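Proline dehydrogenase (Deinococcus radiodurans, PDB 4H6Q) catalyses the FAD-dependent oxidation of L-proline to delta-1-pyrroline-5-carboxylate, passing the electrons on to a quinone, in the first step of proline degradation to glutamate. Local coordinates at residues A[171-174]-A[175-179]. Numbering follows the deposited sequence.
Sequences LYRS and LGDRA
At the start of helix 174-180 of the proline dehydrogenase barrel, R173 and D177 are joined twice, through backbone and side chains. The backbone link is D177 N to R173 O, 3.0 Å, an i to i+4 bond repeated one residue on by R178 N to S174 O. The side-chain link is a side-on salt bridge: R173 NE meets the syn lone pair of D177 OD2 at 2.8 Å, and R173 NH2 reaches D177 OD1 at 3.1 Å with an N-H...O angle of 164°. The guanidinium plane of R173 and the carboxylate plane of D177 stand 39° apart, so the pairing is twisted. With CG of R173 between its backbone N and carbonyl carbon (chi1 57°), the chain crosses the D177 side chain at a slant, CG and CD both 3.6 Å from D177 OD2. R173 NH2 also bridges to D145 of helix 144-158. A water joins D177 OD2 to S174 OG, which also hydrogen-bonds to Q168 O. Shortening this arginine to an alanine is likely to leave the buried D177 carboxylate without its countercharge. Two further waters each donate to a loop carbonyl (L171 O, Y172 O) and accept an early-helix amide (L175 N, G176 N), in a beta-alpha unit of the TIM barrel.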
ATOM      1  N   LEU A 171       0.722  15.116   6.123  1.00 14.51           N
ATOM      2  CA  LEU A 171       1.817  16.030   5.707  1.00 14.29           C
ATOM      3  C   LEU A 171       1.285  17.320   5.086  1.00 15.63           C
ATOM      4  O   LEU A 171       0.413  17.283   4.209  1.00 15.67           O
ATOM      5  CB  LEU A 171       2.754  15.366   4.693  1.00 13.70           C
ATOM      6  CG  LEU A 171       3.523  14.114   5.120  1.00 13.13           C
ATOM      7  CD1 LEU A 171       4.577  13.751   4.055  1.00 15.94           C
ATOM      8  CD2 LEU A 171       4.192  14.269   6.469  1.00 14.45           C
ATOM      9  N   TYR A 172       1.846  18.459   5.489  1.00 16.31           N
ATOM     10  CA  TYR A 172       1.485  19.724   4.880  1.00 16.80           C
ATOM     11  C   TYR A 172       1.714  19.755   3.383  1.00 18.06           C
ATOM     12  O   TYR A 172       0.987  20.465   2.683  1.00 18.69           O
ATOM     13  CB  TYR A 172       2.315  20.865   5.492  1.00 17.43           C
ATOM     14  CG  TYR A 172       2.241  20.965   6.994  1.00 20.32           C
ATOM     15  CD1 TYR A 172       1.041  21.235   7.649  1.00 21.14           C
ATOM     16  CD2 TYR A 172       3.395  20.881   7.761  1.00 22.66           C
ATOM     17  CE1 TYR A 172       1.004  21.373   9.049  1.00 22.20           C
ATOM     18  CE2 TYR A 172       3.357  21.007   9.138  1.00 24.08           C
ATOM     19  CZ  TYR A 172       2.161  21.266   9.777  1.00 22.50           C
ATOM     20  OH  TYR A 172       2.132  21.396  11.165  1.00 24.68           O
ATOM     21  N   ARG A 173       2.708  19.003   2.893  1.00 16.23           N
ATOM     22  CA  ARG A 173       3.106  19.083   1.470  1.00 16.03           C
ATOM     23  C   ARG A 173       2.191  18.282   0.531  1.00 14.84           C
ATOM     24  O   ARG A 173       2.292  18.414  -0.704  1.00 16.30           O
ATOM     25  CB  ARG A 173       4.527  18.559   1.289  1.00 15.67           C
ATOM     26  CG  ARG A 173       4.735  17.096   1.796  1.00 15.21           C
ATOM     27  CD  ARG A 173       6.141  16.586   1.433  1.00 16.45           C
ATOM     28  NE  ARG A 173       6.344  16.599  -0.024  1.00 15.31           N
ATOM     29  CZ  ARG A 173       7.533  16.561  -0.616  1.00 17.32           C
ATOM     30  NH1 ARG A 173       8.660  16.505   0.109  1.00 18.51           N
ATOM     31  NH2 ARG A 173       7.606  16.599  -1.937  1.00 17.88           N
ATOM     32  N   SER A 174       1.338  17.422   1.092  1.00 14.61           N
ATOM     33  CA  SER A 174       0.666  16.415   0.270  1.00 14.73           C
ATOM     34  C   SER A 174      -0.317  16.971  -0.789  1.00 15.50           C
ATOM     35  O   SER A 174      -0.368  16.448  -1.909  1.00 14.08           O
ATOM     36  CB  SER A 174      -0.034  15.371   1.145  1.00 14.35           C
ATOM     37  OG  SER A 174       0.958  14.594   1.807  1.00 14.04           O
ATOM     38  N   LEU A 175      -1.103  18.001  -0.452  1.00 14.88           N
ATOM     39  CA  LEU A 175      -2.022  18.553  -1.442  1.00 15.29           C
ATOM     40  C   LEU A 175      -1.275  19.094  -2.666  1.00 14.83           C
ATOM     41  O   LEU A 175      -1.711  18.895  -3.812  1.00 15.57           O
ATOM     42  CB  LEU A 175      -2.919  19.646  -0.843  1.00 17.58           C
ATOM     43  CG  LEU A 175      -4.166  19.143  -0.103  1.00 22.35           C
ATOM     44  CD1 LEU A 175      -4.934  20.352   0.377  1.00 24.76           C
ATOM     45  CD2 LEU A 175      -5.098  18.278  -0.949  1.00 22.08           C
ATOM     46  N   GLY A 176      -0.172  19.810  -2.432  1.00 14.90           N
ATOM     47  CA  GLY A 176       0.634  20.328  -3.523  1.00 16.10           C
ATOM     48  C   GLY A 176       1.260  19.190  -4.334  1.00 14.62           C
ATOM     49  O   GLY A 176       1.304  19.247  -5.588  1.00 16.91           O
ATOM     50  N   ASP A 177       1.711  18.136  -3.649  1.00 13.96           N
ATOM     51  CA  ASP A 177       2.267  16.980  -4.356  1.00 13.68           C
ATOM     52  C   ASP A 177       1.196  16.351  -5.264  1.00 13.56           C
ATOM     53  O   ASP A 177       1.479  16.000  -6.411  1.00 15.17           O
ATOM     54  CB  ASP A 177       2.722  15.900  -3.375  1.00 13.80           C
ATOM     55  CG  ASP A 177       3.978  16.282  -2.610  1.00 15.60           C
ATOM     56  OD1 ASP A 177       4.831  17.040  -3.138  1.00 16.65           O
ATOM     57  OD2 ASP A 177       4.127  15.775  -1.489  1.00 14.95           O
ATOM     58  N   ARG A 178      -0.041  16.247  -4.764  1.00 13.47           N
ATOM     59  CA  ARG A 178      -1.081  15.607  -5.535  1.00 12.71           C
ATOM     60  C   ARG A 178      -1.361  16.402  -6.808  1.00 13.52           C
ATOM     61  O   ARG A 178      -1.448  15.848  -7.909  1.00 13.91           O
ATOM     62  CB  ARG A 178      -2.358  15.478  -4.705  1.00 13.63           C
ATOM     63  CG  ARG A 178      -3.375  14.499  -5.353  1.00 13.03           C
ATOM     64  CD  ARG A 178      -4.882  14.930  -5.078  1.00 14.51           C
ATOM     65  NE  ARG A 178      -5.093  16.209  -5.790  1.00 14.56           N
ATOM     66  CZ  ARG A 178      -5.200  16.356  -7.105  1.00 15.62           C
ATOM     67  NH1 ARG A 178      -5.267  15.282  -7.908  1.00 15.20           N
ATOM     68  NH2 ARG A 178      -5.249  17.587  -7.613  1.00 17.81           N
ATOM     69  N   ALA A 179      -1.470  17.710  -6.650  1.00 14.04           N
ATOM     70  CA  ALA A 179      -1.678  18.558  -7.816  1.00 15.47           C
ATOM     71  C   ALA A 179      -0.521  18.480  -8.804  1.00 15.18           C
ATOM     72  O   ALA A 179      -0.760  18.504 -10.025  1.00 17.17           O
ATOM     73  CB  ALA A 179      -1.899  20.029  -7.364  1.00 17.88           C
TER
HETATM   74  O   HOH W   1      -1.452  18.694   2.399  1.00 18.68           O
HETATM   75  O   HOH W   2       0.496  21.130   0.051  1.00 19.77           O
HETATM   76  O   HOH W   3       3.452  14.006   0.545  1.00 15.05           O